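Local atomic coordinates of desulfoferrodoxin (rbo) (Treponema pallidum subsp. pallidum str. Nichols, PDB entry 1Y07), a protein that probably reduces superoxide to hydrogen peroxide at a mononuclear non-haem iron centre, as expected of a class III superoxide reductase. Residues 16-21 / 80-85; 61-66 / 113-118. All coordinates share one frame; numbering follows the deposited sequence.

Interaction 1 of 2, residues 16-21 / 80-85; sequences FFLGMD and WVCLKT
Phe16 lies against Trp80 in an offset stack, its ring 4.5 Å from the indole five-membered ring between centroids and the planes only 14° apart. The phenyl ring is shifted over the pyrrole part of the indole: CZ of Phe16 is 3.9 Å from CD1 of Trp80, while NE1 of Trp80 sits over the centre of the phenyl face. Nearly the same chi1 on both chains (49° in Phe16, 53° in Trp80) swings each ring across the gap from its own strand, and the faces come together. They bridge strand 16-20, in the N-terminal region characteristic of class III superoxide reductases, to strand 78-85 of the beta-sandwich that holds the iron. Trp80 also meets the rings of Phe7 and Phe118. Two residues further along each strand, CD1 of Leu18 approaches SG of Cys82 at 4.2 Å, a looser apolar touch; Leu5 of strand 5-9 packs on both. No hydrogen bond joins the two strands, whose CA atoms are still 9.6 Å apart at Leu18 and Cys82. Strand 16-20 pairs antiparallel with a strand of the second subunit, and Leu18 packs on Phe16 of that chain.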
# COMPACT_ATOMS: atom_id res chain seq x y z
N PHE B 16 6.81 8.56 3.80
CA PHE B 16 5.88 9.13 2.86
C PHE B 16 4.48 8.64 3.14
O PHE B 16 4.23 7.80 4.01
CB PHE B 16 6.27 8.74 1.41
CG PHE B 16 6.54 7.29 1.23
CD1 PHE B 16 5.68 6.49 0.56
CD2 PHE B 16 7.72 6.71 1.73
CE1 PHE B 16 5.96 5.15 0.38
CE2 PHE B 16 7.98 5.36 1.56
CZ PHE B 16 7.10 4.59 0.89
N PHE B 17 3.55 9.18 2.36
CA PHE B 17 2.16 8.80 2.42
C PHE B 17 1.64 8.44 1.07
O PHE B 17 2.00 9.04 0.07
CB PHE B 17 1.31 9.93 3.00
CG PHE B 17 1.83 10.46 4.32
CD1 PHE B 17 2.99 11.27 4.35
CD2 PHE B 17 1.18 10.16 5.51
CE1 PHE B 17 3.45 11.76 5.54
CE2 PHE B 17 1.66 10.66 6.72
CZ PHE B 17 2.80 11.41 6.73
N LEU B 18 0.78 7.44 1.07
CA LEU B 18 0.05 6.99 -0.13
C LEU B 18 -1.41 7.34 0.08
O LEU B 18 -2.00 6.94 1.07
CB LEU B 18 0.26 5.45 -0.29
CG LEU B 18 -0.37 4.58 -1.37
CD1 LEU B 18 0.55 3.40 -1.54
CD2 LEU B 18 -1.77 4.05 -1.03
N GLY B 19 -1.99 8.13 -0.81
CA GLY B 19 -3.40 8.44 -0.78
C GLY B 19 -4.21 7.68 -1.82
O GLY B 19 -3.77 7.48 -2.95
N MET B 20 -5.36 7.18 -1.40
CA MET B 20 -6.29 6.52 -2.31
C MET B 20 -7.54 7.40 -2.42
O MET B 20 -8.23 7.66 -1.42
CB MET B 20 -6.61 5.09 -1.86
CG MET B 20 -7.62 4.39 -2.82
SD MET B 20 -7.10 4.13 -4.60
CE MET B 20 -5.92 2.73 -4.46
N ASP B 21 -7.79 7.90 -3.65
CA ASP B 21 -8.89 8.82 -3.93
C ASP B 21 -8.84 10.07 -3.09
O ASP B 21 -9.85 10.56 -2.59
CB ASP B 21 -10.26 8.09 -3.86
CG ASP B 21 -10.42 7.12 -4.98
OD1 ASP B 21 -9.98 7.42 -6.10
OD2 ASP B 21 -10.93 6.00 -4.81
N TRP B 80 11.41 2.99 -4.61
CA TRP B 80 10.31 2.05 -4.44
C TRP B 80 9.50 1.97 -5.73
O TRP B 80 9.60 2.85 -6.61
CB TRP B 80 9.43 2.39 -3.20
CG TRP B 80 8.90 3.83 -3.12
CD1 TRP B 80 9.34 4.81 -2.28
CD2 TRP B 80 7.81 4.41 -3.86
NE1 TRP B 80 8.63 5.98 -2.47
CE2 TRP B 80 7.68 5.77 -3.44
CE3 TRP B 80 6.95 3.95 -4.88
CZ2 TRP B 80 6.75 6.64 -3.98
CZ3 TRP B 80 6.02 4.82 -5.42
CH2 TRP B 80 5.91 6.13 -4.95
N VAL B 81 8.70 0.91 -5.84
CA VAL B 81 7.75 0.70 -6.91
C VAL B 81 6.43 0.36 -6.23
O VAL B 81 6.41 -0.44 -5.26
CB VAL B 81 8.18 -0.47 -7.85
CG1 VAL B 81 7.07 -0.82 -8.83
CG2 VAL B 81 9.49 -0.10 -8.56
N CYS B 82 5.37 0.96 -6.71
CA CYS B 82 4.00 0.72 -6.25
C CYS B 82 3.21 0.11 -7.42
O CYS B 82 3.33 0.56 -8.55
CB CYS B 82 3.38 2.03 -5.77
SG CYS B 82 1.64 1.96 -5.35
N LEU B 83 2.39 -0.89 -7.14
CA LEU B 83 1.56 -1.54 -8.12
C LEU B 83 0.13 -1.38 -7.72
O LEU B 83 -0.23 -1.68 -6.58
CB LEU B 83 1.90 -3.03 -8.15
CG LEU B 83 1.53 -3.80 -9.41
CD1 LEU B 83 2.25 -3.31 -10.58
CD2 LEU B 83 1.74 -5.30 -9.13
N LYS B 84 -0.67 -0.85 -8.63
CA LYS B 84 -2.09 -0.86 -8.43
C LYS B 84 -2.63 -2.04 -9.25
O LYS B 84 -2.26 -2.18 -10.41
CB LYS B 84 -2.75 0.44 -8.92
CG LYS B 84 -4.27 0.27 -8.88
CD LYS B 84 -5.03 1.55 -9.08
CE LYS B 84 -5.03 2.03 -10.46
NZ LYS B 84 -5.88 3.25 -10.55
N THR B 85 -3.46 -2.87 -8.65
CA THR B 85 -4.12 -3.98 -9.29
C THR B 85 -5.62 -3.80 -9.13
O THR B 85 -6.09 -2.89 -8.43
CB THR B 85 -3.68 -5.34 -8.71
OG1 THR B 85 -4.16 -5.49 -7.37
CG2 THR B 85 -2.15 -5.45 -8.58

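Interaction 2 of 2, residues 61-66 / 113-118; sequences VKVKVG and LEAYEF
Val65 sets one methyl over a face of the Glu117 carboxylate: CG1 of Val65 is 3.5 Å from CD of Glu117 and 3.6 Å from its OE1, approaching from above the plane of the group rather than at its oxygen edge. The other methyl rests on the aliphatic part of the same chain, with CG2 of Val65 3.8 Å from CB of Glu117, so the valine straddles the glutamate from its root to its head. Two torsions produce this fit. CG1 of Val65 is anti to the backbone N (chi1 -176°), which directs it at the carboxylate, and Glu117 bends at chi2 (86°), which folds its flat head back beneath the methyl. The contact is van der Waals in kind, and no hydrogen bond crosses between the segments. Ile78 of strand 78-85 packs on both residues, and Trp125 of strand 123-127 touches Glu117 as well.

Two residues back on each strand, CG2 of Val63 meets CB of Ala115 at 4.2 Å, a sparse apolar touch, the CA atoms of Val63 and Ala115 being 7.5 Å apart. Val81 lies against Val63, and Val54 against Ala115. Tyr116, by contrast, points away from strand 60-65, and its ring meets that of Phe7 of strand 5-9.

The side chain of Glu117 comes within about 3 Å of that of the iron ligand His50 and about 4 Å of that of Cys119, with the iron about 6 Å away. Strands of two antiparallel sheets packed face to face form the immunoglobulin-like beta-sandwich of the desulfoferrodoxin family; here strand 60-65 of one sheet meets strand 112-119 of the other, and the Val65-Glu117 end of the contact runs into the second shell of the four-histidine, one-cysteine iron site.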
# COMPACT_ATOMS: atom_id res chain seq x y z
N VAL B 61 4.36 -10.31 -11.40
CA VAL B 61 4.47 -9.08 -12.18
C VAL B 61 5.82 -8.51 -11.85
O VAL B 61 6.07 -8.13 -10.69
CB VAL B 61 3.39 -8.06 -11.74
CG1 VAL B 61 3.61 -6.70 -12.45
CG2 VAL B 61 1.98 -8.58 -11.97
N LYS B 62 6.71 -8.45 -12.82
CA LYS B 62 8.03 -7.88 -12.65
C LYS B 62 7.95 -6.47 -13.15
O LYS B 62 7.40 -6.23 -14.24
CB LYS B 62 9.05 -8.67 -13.44
CG LYS B 62 10.52 -8.27 -13.24
CD LYS B 62 11.40 -8.95 -14.29
CE LYS B 62 12.37 -9.97 -13.69
NZ LYS B 62 13.57 -10.13 -14.58
N VAL B 63 8.47 -5.54 -12.38
CA VAL B 63 8.52 -4.15 -12.79
C VAL B 63 9.96 -3.70 -12.95
O VAL B 63 10.73 -3.80 -12.03
CB VAL B 63 7.83 -3.22 -11.82
CG1 VAL B 63 7.97 -1.79 -12.33
CG2 VAL B 63 6.33 -3.65 -11.64
N LYS B 64 10.33 -3.20 -14.13
CA LYS B 64 11.71 -2.78 -14.41
C LYS B 64 11.76 -1.28 -14.71
O LYS B 64 10.91 -0.79 -15.45
CB LYS B 64 12.30 -3.50 -15.64
CG LYS B 64 12.03 -5.00 -15.80
CD LYS B 64 12.66 -5.49 -17.11
CE LYS B 64 14.16 -5.52 -16.99
NZ LYS B 64 14.58 -6.08 -15.67
N VAL B 65 12.72 -0.55 -14.12
CA VAL B 65 12.75 0.90 -14.24
C VAL B 65 13.93 1.15 -15.12
O VAL B 65 15.09 0.99 -14.72
CB VAL B 65 12.75 1.63 -12.87
CG1 VAL B 65 12.68 3.18 -13.05
CG2 VAL B 65 11.53 1.18 -12.09
N GLY B 66 13.56 1.56 -16.34
CA GLY B 66 14.22 1.13 -17.52
C GLY B 66 13.54 0.19 -18.51
O GLY B 66 13.52 -1.03 -18.33
N LEU B 113 -3.09 -3.26 -12.98
CA LEU B 113 -3.59 -2.04 -13.65
C LEU B 113 -2.49 -1.06 -14.02
O LEU B 113 -2.46 -0.55 -15.14
CB LEU B 113 -4.63 -1.31 -12.82
CG LEU B 113 -5.96 -2.05 -12.64
CD1 LEU B 113 -6.85 -1.29 -11.67
CD2 LEU B 113 -6.70 -2.25 -13.98
N GLU B 114 -1.60 -0.75 -13.09
CA GLU B 114 -0.63 0.34 -13.28
C GLU B 114 0.52 0.20 -12.30
O GLU B 114 0.34 -0.27 -11.19
CB GLU B 114 -1.30 1.71 -13.10
CG GLU B 114 -0.44 2.90 -13.50
CD GLU B 114 -1.27 4.19 -13.73
OE1 GLU B 114 -0.83 5.07 -14.52
OE2 GLU B 114 -2.36 4.31 -13.15
N ALA B 115 1.69 0.61 -12.73
CA ALA B 115 2.87 0.64 -11.89
C ALA B 115 3.37 2.06 -11.77
O ALA B 115 3.23 2.82 -12.72
CB ALA B 115 3.96 -0.26 -12.45
N TYR B 116 3.98 2.37 -10.63
CA TYR B 116 4.50 3.70 -10.27
C TYR B 116 5.87 3.49 -9.64
O TYR B 116 6.02 2.56 -8.91
CB TYR B 116 3.59 4.45 -9.28
CG TYR B 116 2.13 4.46 -9.67
CD1 TYR B 116 1.34 3.34 -9.45
CD2 TYR B 116 1.55 5.57 -10.29
CE1 TYR B 116 -0.00 3.32 -9.80
CE2 TYR B 116 0.20 5.56 -10.63
CZ TYR B 116 -0.56 4.41 -10.39
OH TYR B 116 -1.90 4.30 -10.75
N GLU B 117 6.85 4.32 -9.98
CA GLU B 117 8.21 4.24 -9.38
C GLU B 117 8.63 5.62 -8.94
O GLU B 117 8.29 6.60 -9.59
CB GLU B 117 9.24 3.64 -10.33
CG GLU B 117 9.59 4.49 -11.54
CD GLU B 117 10.69 5.53 -11.31
OE1 GLU B 117 11.01 6.27 -12.27
OE2 GLU B 117 11.20 5.68 -10.21
N PHE B 118 9.34 5.71 -7.82
CA PHE B 118 9.90 6.96 -7.34
C PHE B 118 11.43 6.99 -7.43
O PHE B 118 12.10 6.15 -6.81
CB PHE B 118 9.50 7.18 -5.86
CG PHE B 118 10.07 8.46 -5.26
CD1 PHE B 118 9.68 9.70 -5.72
CD2 PHE B 118 11.01 8.42 -4.23
CE1 PHE B 118 10.22 10.86 -5.19
CE2 PHE B 118 11.54 9.59 -3.69
CZ PHE B 118 11.15 10.79 -4.17

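How the interactions relate
Both contacts are buried, and both engage the four-stranded sheet in which strands 78-85 and 112-119 are neighbours. Their segments are stitched together directly: the backbone N of Cys82 lies 2.8 Å from O of Tyr116, a probable hydrogen bond, and the same holds for N of Lys84 and O of Glu114. Interaction 1 covers the side of this sheet that meets the N-terminal strands 5-9 and 16-20, with an aromatic stack and a leucine-cysteine touch beside the dimer interface. Interaction 2 is the interior of the sandwich itself, built from small aliphatic groups apart from one glutamate. That glutamate neighbours the iron ligands, whereas the side chain of Trp80 is about 12 Å from the metal.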